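Local coordinates for period circadian protein homolog 2 (Mus musculus, PDB 3GDI) that probably takes part in transcriptional regulation in the mammalian circadian clock, using tandem PAS domains for protein-protein interactions, at residues F64-P67 / H68-S71; P158-P162 / E163-F167; P206-R209 / P210-L213; S250-P254 / W255-I259. All blocks are in the same frame, centred on the assembly; numbering follows the deposited sequence.

Interaction 1 of 4, residues F64-P67 / H68-S71; sequences FLAP and HDVS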
loop_
_atom_site.group_PDB
_atom_site.type_symbol
_atom_site.label_atom_id
_atom_site.label_comp_id
_atom_site.label_asym_id
_atom_site.label_seq_id
_atom_site.Cartn_x
_atom_site.Cartn_y
_atom_site.Cartn_z
ATOM N N PHE A 64 -4.123 17.151 16.838
ATOM C CA PHE A 64 -2.848 17.072 17.564
ATOM C C PHE A 64 -1.827 16.162 16.878
ATOM O O PHE A 64 -0.813 15.807 17.474
ATOM C CB PHE A 64 -3.061 16.563 18.990
ATOM C CG PHE A 64 -4.098 17.316 19.747
ATOM C CD1 PHE A 64 -5.396 16.827 19.838
ATOM C CD2 PHE A 64 -3.800 18.550 20.316
ATOM C CE1 PHE A 64 -6.385 17.559 20.479
ATOM C CE2 PHE A 64 -4.782 19.291 20.957
ATOM C CZ PHE A 64 -6.077 18.794 21.038
ATOM N N LEU A 65 -2.106 15.785 15.634
ATOM C CA LEU A 65 -1.233 14.918 14.845
ATOM C C LEU A 65 -0.474 15.725 13.795
ATOM O O LEU A 65 -0.901 16.811 13.400
ATOM C CB LEU A 65 -2.063 13.861 14.109
ATOM C CG LEU A 65 -2.459 12.512 14.704
ATOM C CD1 LEU A 65 -2.347 12.531 16.209
ATOM C CD2 LEU A 65 -3.872 12.181 14.240
ATOM N N ALA A 66 0.655 15.197 13.342
ATOM C CA ALA A 66 1.399 15.869 12.297
ATOM C C ALA A 66 0.388 15.909 11.149
ATOM O O ALA A 66 -0.350 14.943 10.931
ATOM C CB ALA A 66 2.613 15.048 11.912
ATOM N N PRO A 67 0.320 17.026 10.414
ATOM C CA PRO A 67 -0.636 17.120 9.303
ATOM C C PRO A 67 -0.536 15.998 8.268
ATOM O O PRO A 67 -1.536 15.625 7.657
ATOM C CB PRO A 67 -0.343 18.500 8.714
ATOM C CG PRO A 67 0.073 19.291 9.937
ATOM C CD PRO A 67 1.011 18.312 10.621
ATOM N N HIS A 68 0.664 15.458 8.073
ATOM C CA HIS A 68 0.860 14.371 7.117
ATOM C C HIS A 68 0.342 13.038 7.637
ATOM O O HIS A 68 0.028 12.144 6.855
ATOM C CB HIS A 68 2.342 14.196 6.778
ATOM C CG HIS A 68 2.842 15.115 5.706
ATOM N ND1 HIS A 68 3.092 16.453 5.923
ATOM C CD2 HIS A 68 3.140 14.882 4.407
ATOM C CE1 HIS A 68 3.525 17.005 4.803
ATOM N NE2 HIS A 68 3.563 16.073 3.867
ATOM N N ASP A 69 0.259 12.895 8.957
ATOM C CA ASP A 69 -0.186 11.643 9.550
ATOM C C ASP A 69 -1.692 11.517 9.719
ATOM O O ASP A 69 -2.198 10.440 10.035
ATOM C CB ASP A 69 0.514 11.427 10.890
ATOM C CG ASP A 69 2.028 11.413 10.757
ATOM O OD1 ASP A 69 2.524 10.811 9.778
ATOM O OD2 ASP A 69 2.723 11.990 11.628
ATOM N N VAL A 70 -2.413 12.609 9.495
ATOM C CA VAL A 70 -3.868 12.601 9.623
ATOM C C VAL A 70 -4.537 11.591 8.692
ATOM O O VAL A 70 -5.368 10.795 9.134
ATOM C CB VAL A 70 -4.448 13.997 9.341
ATOM C CG1 VAL A 70 -5.938 13.900 9.101
ATOM C CG2 VAL A 70 -4.153 14.921 10.508
ATOM N N SER A 71 -4.179 11.634 7.408
ATOM C CA SER A 71 -4.743 10.716 6.416
ATOM C C SER A 71 -4.425 9.281 6.827
ATOM O O SER A 71 -5.232 8.364 6.618
ATOM C CB SER A 71 -4.164 10.998 5.023
ATOM O OG SER A 71 -2.804 10.600 4.927
#

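Interaction 2 of 4, residues P158-P162 / E163-F167; sequences PRIPP and EKRIF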
loop_
_atom_site.group_PDB
_atom_site.type_symbol
_atom_site.label_atom_id
_atom_site.label_comp_id
_atom_site.label_asym_id
_atom_site.label_seq_id
_atom_site.Cartn_x
_atom_site.Cartn_y
_atom_site.Cartn_z
ATOM N N PRO A 158 16.839 2.833 26.692
ATOM C CA PRO A 158 17.388 1.469 26.629
ATOM C C PRO A 158 17.804 1.108 25.201
ATOM O O PRO A 158 16.952 0.950 24.321
ATOM C CB PRO A 158 16.223 0.598 27.110
ATOM C CG PRO A 158 15.346 1.554 27.891
ATOM C CD PRO A 158 15.411 2.794 27.048
ATOM N N ARG A 159 19.107 0.971 24.974
ATOM C CA ARG A 159 19.604 0.650 23.641
ATOM C C ARG A 159 19.294 -0.765 23.198
ATOM O O ARG A 159 19.579 -1.731 23.910
ATOM C CB ARG A 159 21.113 0.871 23.555
ATOM C CG ARG A 159 21.543 2.312 23.716
ATOM C CD ARG A 159 23.021 2.463 23.399
ATOM N NE ARG A 159 23.497 3.830 23.597
ATOM C CZ ARG A 159 23.639 4.413 24.784
ATOM N NH1 ARG A 159 23.344 3.749 25.895
ATOM N NH2 ARG A 159 24.078 5.664 24.862
ATOM N N ILE A 160 18.709 -0.875 22.009
ATOM C CA ILE A 160 18.370 -2.169 21.428
ATOM C C ILE A 160 19.657 -2.970 21.208
ATOM O O ILE A 160 20.587 -2.506 20.546
ATOM C CB ILE A 160 17.645 -2.000 20.062
ATOM C CG1 ILE A 160 16.350 -1.211 20.251
ATOM C CG2 ILE A 160 17.346 -3.362 19.448
ATOM C CD1 ILE A 160 15.526 -1.072 18.991
ATOM N N PRO A 161 19.731 -4.182 21.770
ATOM C CA PRO A 161 20.945 -4.983 21.581
ATOM C C PRO A 161 21.301 -5.095 20.089
ATOM O O PRO A 161 20.447 -5.401 19.258
ATOM C CB PRO A 161 20.563 -6.331 22.198
ATOM C CG PRO A 161 19.601 -5.942 23.273
ATOM C CD PRO A 161 18.744 -4.900 22.597
ATOM N N PRO A 162 22.569 -4.852 19.736
ATOM C CA PRO A 162 23.008 -4.928 18.341
ATOM C C PRO A 162 22.616 -6.198 17.579
ATOM O O PRO A 162 22.396 -6.152 16.371
ATOM C CB PRO A 162 24.522 -4.762 18.453
ATOM C CG PRO A 162 24.656 -3.831 19.614
ATOM C CD PRO A 162 23.681 -4.436 20.607
ATOM N N GLU A 163 22.529 -7.325 18.278
ATOM C CA GLU A 163 22.182 -8.588 17.629
ATOM C C GLU A 163 20.697 -8.653 17.300
ATOM O O GLU A 163 20.236 -9.596 16.654
ATOM C CB GLU A 163 22.543 -9.780 18.527
ATOM C CG GLU A 163 23.843 -9.628 19.290
ATOM C CD GLU A 163 23.723 -8.642 20.440
ATOM O OE1 GLU A 163 22.899 -8.892 21.347
ATOM O OE2 GLU A 163 24.446 -7.621 20.434
ATOM N N LYS A 164 19.951 -7.653 17.752
ATOM C CA LYS A 164 18.522 -7.623 17.507
ATOM C C LYS A 164 18.057 -6.361 16.789
ATOM O O LYS A 164 16.867 -6.079 16.736
ATOM C CB LYS A 164 17.774 -7.784 18.825
ATOM C CG LYS A 164 18.142 -9.060 19.579
ATOM C CD LYS A 164 17.229 -9.270 20.788
ATOM C CE LYS A 164 17.582 -10.535 21.561
ATOM N NZ LYS A 164 16.565 -10.826 22.620
ATOM N N ARG A 165 19.001 -5.604 16.241
ATOM C CA ARG A 165 18.672 -4.387 15.507
ATOM C C ARG A 165 18.426 -4.850 14.090
ATOM O O ARG A 165 19.224 -4.619 13.195
ATOM C CB ARG A 165 19.842 -3.399 15.570
ATOM C CG ARG A 165 20.373 -3.275 16.977
ATOM C CD ARG A 165 20.755 -1.875 17.372
ATOM N NE ARG A 165 22.027 -1.461 16.799
ATOM C CZ ARG A 165 22.828 -0.556 17.355
ATOM N NH1 ARG A 165 22.494 0.023 18.503
ATOM N NH2 ARG A 165 23.958 -0.219 16.751
ATOM N N ILE A 166 17.302 -5.530 13.915
ATOM C CA ILE A 166 16.901 -6.097 12.641
ATOM C C ILE A 166 15.557 -5.568 12.169
ATOM O O ILE A 166 14.577 -5.561 12.912
ATOM C CB ILE A 166 16.787 -7.644 12.762
ATOM C CG1 ILE A 166 18.132 -8.219 13.201
ATOM C CG2 ILE A 166 16.314 -8.270 11.435
ATOM C CD1 ILE A 166 18.099 -9.715 13.424
ATOM N N PHE A 167 15.515 -5.123 10.925
ATOM C CA PHE A 167 14.262 -4.654 10.345
ATOM C C PHE A 167 14.210 -5.104 8.881
ATOM O O PHE A 167 15.242 -5.420 8.284
ATOM C CB PHE A 167 14.134 -3.131 10.451
ATOM C CG PHE A 167 15.064 -2.386 9.566
ATOM C CD1 PHE A 167 16.378 -2.161 9.953
ATOM C CD2 PHE A 167 14.624 -1.884 8.353
ATOM C CE1 PHE A 167 17.252 -1.437 9.142
ATOM C CE2 PHE A 167 15.478 -1.160 7.526
ATOM C CZ PHE A 167 16.800 -0.933 7.919
#

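Interaction 3 of 4, residues P206-R209 / P210-L213; sequences PSDR and PLML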
loop_
_atom_site.group_PDB
_atom_site.type_symbol
_atom_site.label_atom_id
_atom_site.label_comp_id
_atom_site.label_asym_id
_atom_site.label_seq_id
_atom_site.Cartn_x
_atom_site.Cartn_y
_atom_site.Cartn_z
ATOM N N PRO A 206 24.867 7.742 -1.875
ATOM C CA PRO A 206 25.165 7.873 -3.306
ATOM C C PRO A 206 26.252 6.936 -3.847
ATOM O O PRO A 206 26.288 6.649 -5.038
ATOM C CB PRO A 206 25.518 9.363 -3.463
ATOM C CG PRO A 206 25.829 9.832 -2.064
ATOM C CD PRO A 206 24.846 9.061 -1.223
ATOM N N SER A 207 27.133 6.447 -2.983
ATOM C CA SER A 207 28.195 5.541 -3.427
ATOM C C SER A 207 27.799 4.064 -3.354
ATOM O O SER A 207 28.555 3.196 -3.779
ATOM C CB SER A 207 29.465 5.760 -2.602
ATOM O OG SER A 207 29.924 7.094 -2.732
ATOM N N ASP A 208 26.621 3.783 -2.806
ATOM C CA ASP A 208 26.141 2.416 -2.692
ATOM C C ASP A 208 24.927 2.194 -3.587
ATOM O O ASP A 208 24.274 1.157 -3.516
ATOM C CB ASP A 208 25.796 2.106 -1.239
ATOM C CG ASP A 208 27.022 2.110 -0.337
ATOM O OD1 ASP A 208 26.861 2.028 0.908
ATOM O OD2 ASP A 208 28.150 2.191 -0.878
ATOM N N ARG A 209 24.625 3.173 -4.433
ATOM C CA ARG A 209 23.495 3.060 -5.340
ATOM C C ARG A 209 23.805 2.154 -6.526
ATOM O O ARG A 209 23.016 1.268 -6.862
ATOM C CB ARG A 209 23.071 4.438 -5.823
ATOM C CG ARG A 209 22.342 5.186 -4.764
ATOM C CD ARG A 209 21.975 6.575 -5.182
ATOM N NE ARG A 209 21.351 7.245 -4.052
ATOM C CZ ARG A 209 21.177 8.555 -3.957
ATOM N NH1 ARG A 209 21.582 9.349 -4.937
ATOM N NH2 ARG A 209 20.610 9.070 -2.872
ATOM N N PRO A 210 24.946 2.378 -7.193
ATOM C CA PRO A 210 25.272 1.512 -8.331
ATOM C C PRO A 210 25.318 0.044 -7.891
ATOM O O PRO A 210 25.078 -0.864 -8.684
ATOM C CB PRO A 210 26.635 2.034 -8.774
ATOM C CG PRO A 210 26.526 3.509 -8.484
ATOM C CD PRO A 210 25.872 3.526 -7.118
ATOM N N LEU A 211 25.628 -0.185 -6.620
ATOM C CA LEU A 211 25.688 -1.546 -6.099
ATOM C C LEU A 211 24.330 -2.213 -6.243
ATOM O O LEU A 211 24.247 -3.420 -6.456
ATOM C CB LEU A 211 26.091 -1.556 -4.620
ATOM C CG LEU A 211 27.551 -1.316 -4.214
ATOM C CD1 LEU A 211 28.059 0.004 -4.786
ATOM C CD2 LEU A 211 27.644 -1.313 -2.686
ATOM N N MET A 212 23.268 -1.423 -6.118
ATOM C CA MET A 212 21.919 -1.957 -6.223
ATOM C C MET A 212 21.674 -2.676 -7.537
ATOM O O MET A 212 20.908 -3.637 -7.590
ATOM C CB MET A 212 20.877 -0.851 -6.038
ATOM C CG MET A 212 20.675 -0.452 -4.605
ATOM S SD MET A 212 20.369 -1.893 -3.533
ATOM C CE MET A 212 18.629 -2.005 -3.628
ATOM N N LEU A 213 22.335 -2.222 -8.595
ATOM C CA LEU A 213 22.168 -2.850 -9.898
ATOM C C LEU A 213 22.646 -4.296 -9.866
ATOM O O LEU A 213 21.985 -5.187 -10.402
ATOM C CB LEU A 213 22.945 -2.083 -10.962
ATOM C CG LEU A 213 22.802 -2.660 -12.367
ATOM C CD1 LEU A 213 21.353 -2.551 -12.819
ATOM C CD2 LEU A 213 23.720 -1.907 -13.315
#

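Interaction 4 of 4, residues S250-P254 / W255-I259; sequences SFINP and WSRKI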
loop_
_atom_site.group_PDB
_atom_site.type_symbol
_atom_site.label_atom_id
_atom_site.label_comp_id
_atom_site.label_asym_id
_atom_site.label_seq_id
_atom_site.Cartn_x
_atom_site.Cartn_y
_atom_site.Cartn_z
ATOM N N SER A 250 13.387 -12.558 -2.958
ATOM C CA SER A 250 12.294 -12.066 -3.785
ATOM C C SER A 250 11.093 -12.982 -3.737
ATOM O O SER A 250 11.216 -14.161 -3.420
ATOM C CB SER A 250 12.746 -11.941 -5.241
ATOM O OG SER A 250 13.267 -13.170 -5.705
ATOM N N PHE A 251 9.924 -12.422 -4.027
ATOM C CA PHE A 251 8.714 -13.215 -4.092
ATOM C C PHE A 251 8.437 -13.327 -5.589
ATOM O O PHE A 251 8.301 -12.316 -6.273
ATOM C CB PHE A 251 7.555 -12.525 -3.368
ATOM C CG PHE A 251 7.696 -12.509 -1.862
ATOM C CD1 PHE A 251 8.232 -13.608 -1.186
ATOM C CD2 PHE A 251 7.268 -11.414 -1.118
ATOM C CE1 PHE A 251 8.333 -13.618 0.214
ATOM C CE2 PHE A 251 7.364 -11.409 0.274
ATOM C CZ PHE A 251 7.897 -12.515 0.945
ATOM N N ILE A 252 8.395 -14.555 -6.107
ATOM C CA ILE A 252 8.155 -14.766 -7.536
ATOM C C ILE A 252 6.757 -15.286 -7.854
ATOM O O ILE A 252 6.337 -16.326 -7.353
ATOM C CB ILE A 252 9.202 -15.752 -8.139
ATOM C CG1 ILE A 252 10.613 -15.229 -7.887
ATOM C CG2 ILE A 252 9.016 -15.874 -9.652
ATOM C CD1 ILE A 252 11.697 -16.223 -8.269
ATOM N N ASN A 253 6.033 -14.551 -8.686
ATOM C CA ASN A 253 4.695 -14.971 -9.082
ATOM C C ASN A 253 4.855 -16.358 -9.722
ATOM O O ASN A 253 5.520 -16.492 -10.744
ATOM C CB ASN A 253 4.125 -13.983 -10.107
ATOM C CG ASN A 253 2.690 -14.285 -10.477
ATOM O OD1 ASN A 253 2.394 -15.291 -11.128
ATOM N ND2 ASN A 253 1.783 -13.419 -10.054
ATOM N N PRO A 254 4.259 -17.402 -9.126
ATOM C CA PRO A 254 4.383 -18.747 -9.701
ATOM C C PRO A 254 3.809 -18.932 -11.107
ATOM O O PRO A 254 4.337 -19.704 -11.903
ATOM C CB PRO A 254 3.683 -19.632 -8.671
ATOM C CG PRO A 254 2.678 -18.703 -8.045
ATOM C CD PRO A 254 3.478 -17.437 -7.879
ATOM N N TRP A 255 2.738 -18.213 -11.420
ATOM C CA TRP A 255 2.100 -18.341 -12.727
ATOM C C TRP A 255 2.795 -17.572 -13.852
ATOM O O TRP A 255 2.875 -18.057 -14.973
ATOM C CB TRP A 255 0.629 -17.933 -12.607
ATOM C CG TRP A 255 -0.092 -18.744 -11.557
ATOM C CD1 TRP A 255 -0.409 -20.065 -11.625
ATOM C CD2 TRP A 255 -0.510 -18.300 -10.253
ATOM N NE1 TRP A 255 -0.991 -20.479 -10.447
ATOM C CE2 TRP A 255 -1.065 -19.414 -9.590
ATOM C CE3 TRP A 255 -0.464 -17.065 -9.583
ATOM C CZ2 TRP A 255 -1.574 -19.340 -8.288
ATOM C CZ3 TRP A 255 -0.970 -16.991 -8.287
ATOM C CH2 TRP A 255 -1.519 -18.125 -7.655
ATOM N N SER A 256 3.314 -16.385 -13.560
ATOM C CA SER A 256 3.984 -15.600 -14.589
ATOM C C SER A 256 5.491 -15.744 -14.519
ATOM O O SER A 256 6.192 -15.440 -15.479
ATOM C CB SER A 256 3.640 -14.122 -14.449
ATOM O OG SER A 256 4.178 -13.600 -13.244
ATOM N N ARG A 257 5.989 -16.185 -13.372
ATOM C CA ARG A 257 7.418 -16.346 -13.180
ATOM C C ARG A 257 8.136 -15.004 -13.036
ATOM O O ARG A 257 9.361 -14.949 -12.993
ATOM C CB ARG A 257 8.007 -17.148 -14.338
ATOM C CG ARG A 257 7.919 -18.658 -14.144
ATOM C CD ARG A 257 8.998 -19.115 -13.164
ATOM N NE ARG A 257 8.471 -19.417 -11.837
ATOM C CZ ARG A 257 9.198 -19.428 -10.726
ATOM N NH1 ARG A 257 10.495 -19.142 -10.760
ATOM N NH2 ARG A 257 8.624 -19.753 -9.575
ATOM N N LYS A 258 7.374 -13.917 -12.960
ATOM C CA LYS A 258 7.976 -12.601 -12.797
ATOM C C LYS A 258 8.010 -12.233 -11.325
ATOM O O LYS A 258 7.100 -12.579 -10.560
ATOM C CB LYS A 258 7.184 -11.532 -13.541
ATOM C CG LYS A 258 7.280 -11.597 -15.042
ATOM C CD LYS A 258 6.478 -10.465 -15.668
ATOM C CE LYS A 258 6.302 -10.684 -17.160
ATOM N NZ LYS A 258 7.608 -10.949 -17.834
ATOM N N ILE A 259 9.072 -11.537 -10.937
ATOM C CA ILE A 259 9.257 -11.087 -9.567
ATOM C C ILE A 259 8.196 -10.038 -9.245
ATOM O O ILE A 259 8.015 -9.093 -10.019
ATOM C CB ILE A 259 10.681 -10.475 -9.383
ATOM C CG1 ILE A 259 11.697 -11.604 -9.200
ATOM C CG2 ILE A 259 10.700 -9.478 -8.221
ATOM C CD1 ILE A 259 13.083 -11.144 -8.762
#

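Interaction 1 of 4, residues F64-P67 / H68-S71
Ala66 and Asp69 meet across a type I-like turn that leads into the short helix 70-76 of the PAS-A domain. The turn is closed by its backbone: Asp69 N donates to Ala66 O at 2.9 Å, and Val70 N makes a weak second bond to the same oxygen. Pro67 suits the second position of the turn, since its ring already holds phi near the required value and no backbone N-H is needed there. His68 follows at the exposed corner, its CB near Pro67 C.

Inside, the fit depends on a small residue. Asp69 CG lies beside its own backbone N, opposite the carbonyl carbon (chi1 -58°), which brings the carboxylate back along the turn until OD2 stands 3.1 Å from Ala66 CB. The small methyl of Ala66 suits so close an approach. The carboxylate's main partner is farther out: OD1 forms a salt bridge with Arg107 of strand 104-108, and the backbone of Ala66 is hydrogen-bonded to Arg107 as well. Turn and edge strand are thus joined by main chain and by charge, while Leu65 covers Cys106 and Val108 on the same strand. Val70 CG2 also passes the carbonyl oxygens of Ala66 and Pro67; its apolar contact within the turn is with Leu65 CB, 4.3 Å from Val70 CG2.

Interaction 2 of 4, residues P158-P162 / E163-F167
Pro161 O takes the N-H of Lys164 at 2.8 Å, closing a tight turn with an N-H...O angle of 157°. Pro162 and Glu163 form the corner; the proline ring fixes the first bend, and the lack of an N-H on Pro162 costs nothing there. A weak bond from Arg165 N to Pro162 O carries the winding one residue on. Arg165 is then the centre of an inverse gamma turn, through which the chain straightens into the strand.

The side chain of Arg165 folds back across the corner. Its chi1 of -46° sets CG against Pro161 O, at 3.1 Å. The bends at chi2 and chi3 then turn CD toward Ile160 O and the guanidinium under Pro162 CG, which lies over one of its faces. A long chain with an apolar stem suits this place, although Arg165 NE is buried here without a partner in the model. Ile160 lends its CG2 branch to the same stem, 3.9 Å from Arg165 CG. On the outer side, Glu163 bends at chi2 and runs beside Pro162, OE2 coming within 3.3 Å of Pro162 CD.

The corner belongs to the connection between strand 142-150 of one PAS sheet and strand 166-171 of the next. Arg165 rests on Leu187 of helix 184-188 and on Val268 of strand 259-268, with which its backbone is also hydrogen-bonded.

Interaction 3 of 4, residues P206-R209 / P210-L213
The first turn of helix 209-221, in the second PAS domain, is where Leu211 reaches back to Ser207 and Asp208 as the chain winds up from the preceding loop. Met212 N donates to Arg209 O at 2.8 Å, an i to i+3 bond with an N-H...O angle of 138°. Pro210 fits at the start of the helix because such a place asks for no backbone N-H, and its ring restrains phi.

Leu211 carries the apolar part. Its CB sits 3.4 Å from Asp208 O. Chi1 of -76° sets CG beside the backbone N, and chi2 of 55° turns the methyls to the loop: CD1 to 3.4 Å from Ser207 O, CD2 to 4.0 Å from Asp208 OD2. The side chains of Asp208 and Leu211 run alongside one another. Asp208 OD1 accepts from Arg233 N of strand 227-235, on which Leu211 packs against Tyr229 and Ile232. Replacing Leu211 by an alanine would probably open a gap between the helix start and that strand, with both methyl contacts to the loop lost.

On another side Met212 leans toward Ile300 of helix 291-303. Arg209, extended from CG to NE, makes weak hydrogen bonds to the backbone oxygens of Leu201, Val202 and Leu204. Pro206 CA lies over one face of the Arg209 guanidinium, 3.8 Å above the plane and displaced toward the rim.

Interaction 4 of 4, residues S250-P254 / W255-I259
Ile252 faces Ile259 as a non-hydrogen-bonded pair at the end of a beta hairpin that joins strands 241-252 and 259-268 of the second PAS sheet. This is the close-packed end: Ile252 CG1 lies 4.0 Å from Ile259 CG1, and Ile259 CD1 reaches Ser250 CB at 3.6 Å, a small residue that lets the longer branch lie over it. Ile259 continues onto Ile219 and Leu220 of helix 209-221. Arg257 folds back, Ile252 CG2 standing 3.6 Å above the centre of the Arg257 guanidinium, whose NH1 is hydrogen-bonded to Val308 O.

The turn at 253-257 is looser by contrast, with few apolar contacts and a reliance on hydrogen bonds. Asn253 N donates to Lys258 O, and Asn253 O receives Arg257 N at 2.7 Å, the chain turning through Arg257 in the left-handed helical region (phi 73°). With CG opposite its backbone N (chi1 -175°), Asn253 puts OD1 inside the loop, 2.8 Å from Ser256 N, and accepts Trp255 N weakly. A leucine in its place would probably leave Ser256 N without this acceptor and the loop freer to move. Ser256 OG takes Lys258 N in an ST turn.

Farther up the strand, Phe251 meets Phe251 of the second subunit, their planes almost parallel. At the loop, Trp255 packs on Arg265 of that subunit. Pro254 CG sits over the six-membered ring of Trp255 in a CH-pi contact, 3.8 Å from the centroid.

From the N terminus the four contacts follow in series, each closing a local turn before the next opens; none crosses or encloses another. Interaction 1 starts helix 70-76 and ties it to edge strand 104-108 of the first PAS sheet. Interaction 2 turns the chain from the last strand of that sheet, 142-150, into 166-171, the first of the second. Interaction 3 begins helix 209-221 after the connection from helix 200-203, and interaction 4 joins strands 241-252 and 259-268 at the hairpin tip. Interactions 2 and 4 reach the same sheet, their centres about 33 Å apart, while residues of interaction 4 touch helix 209-221 and the second subunit.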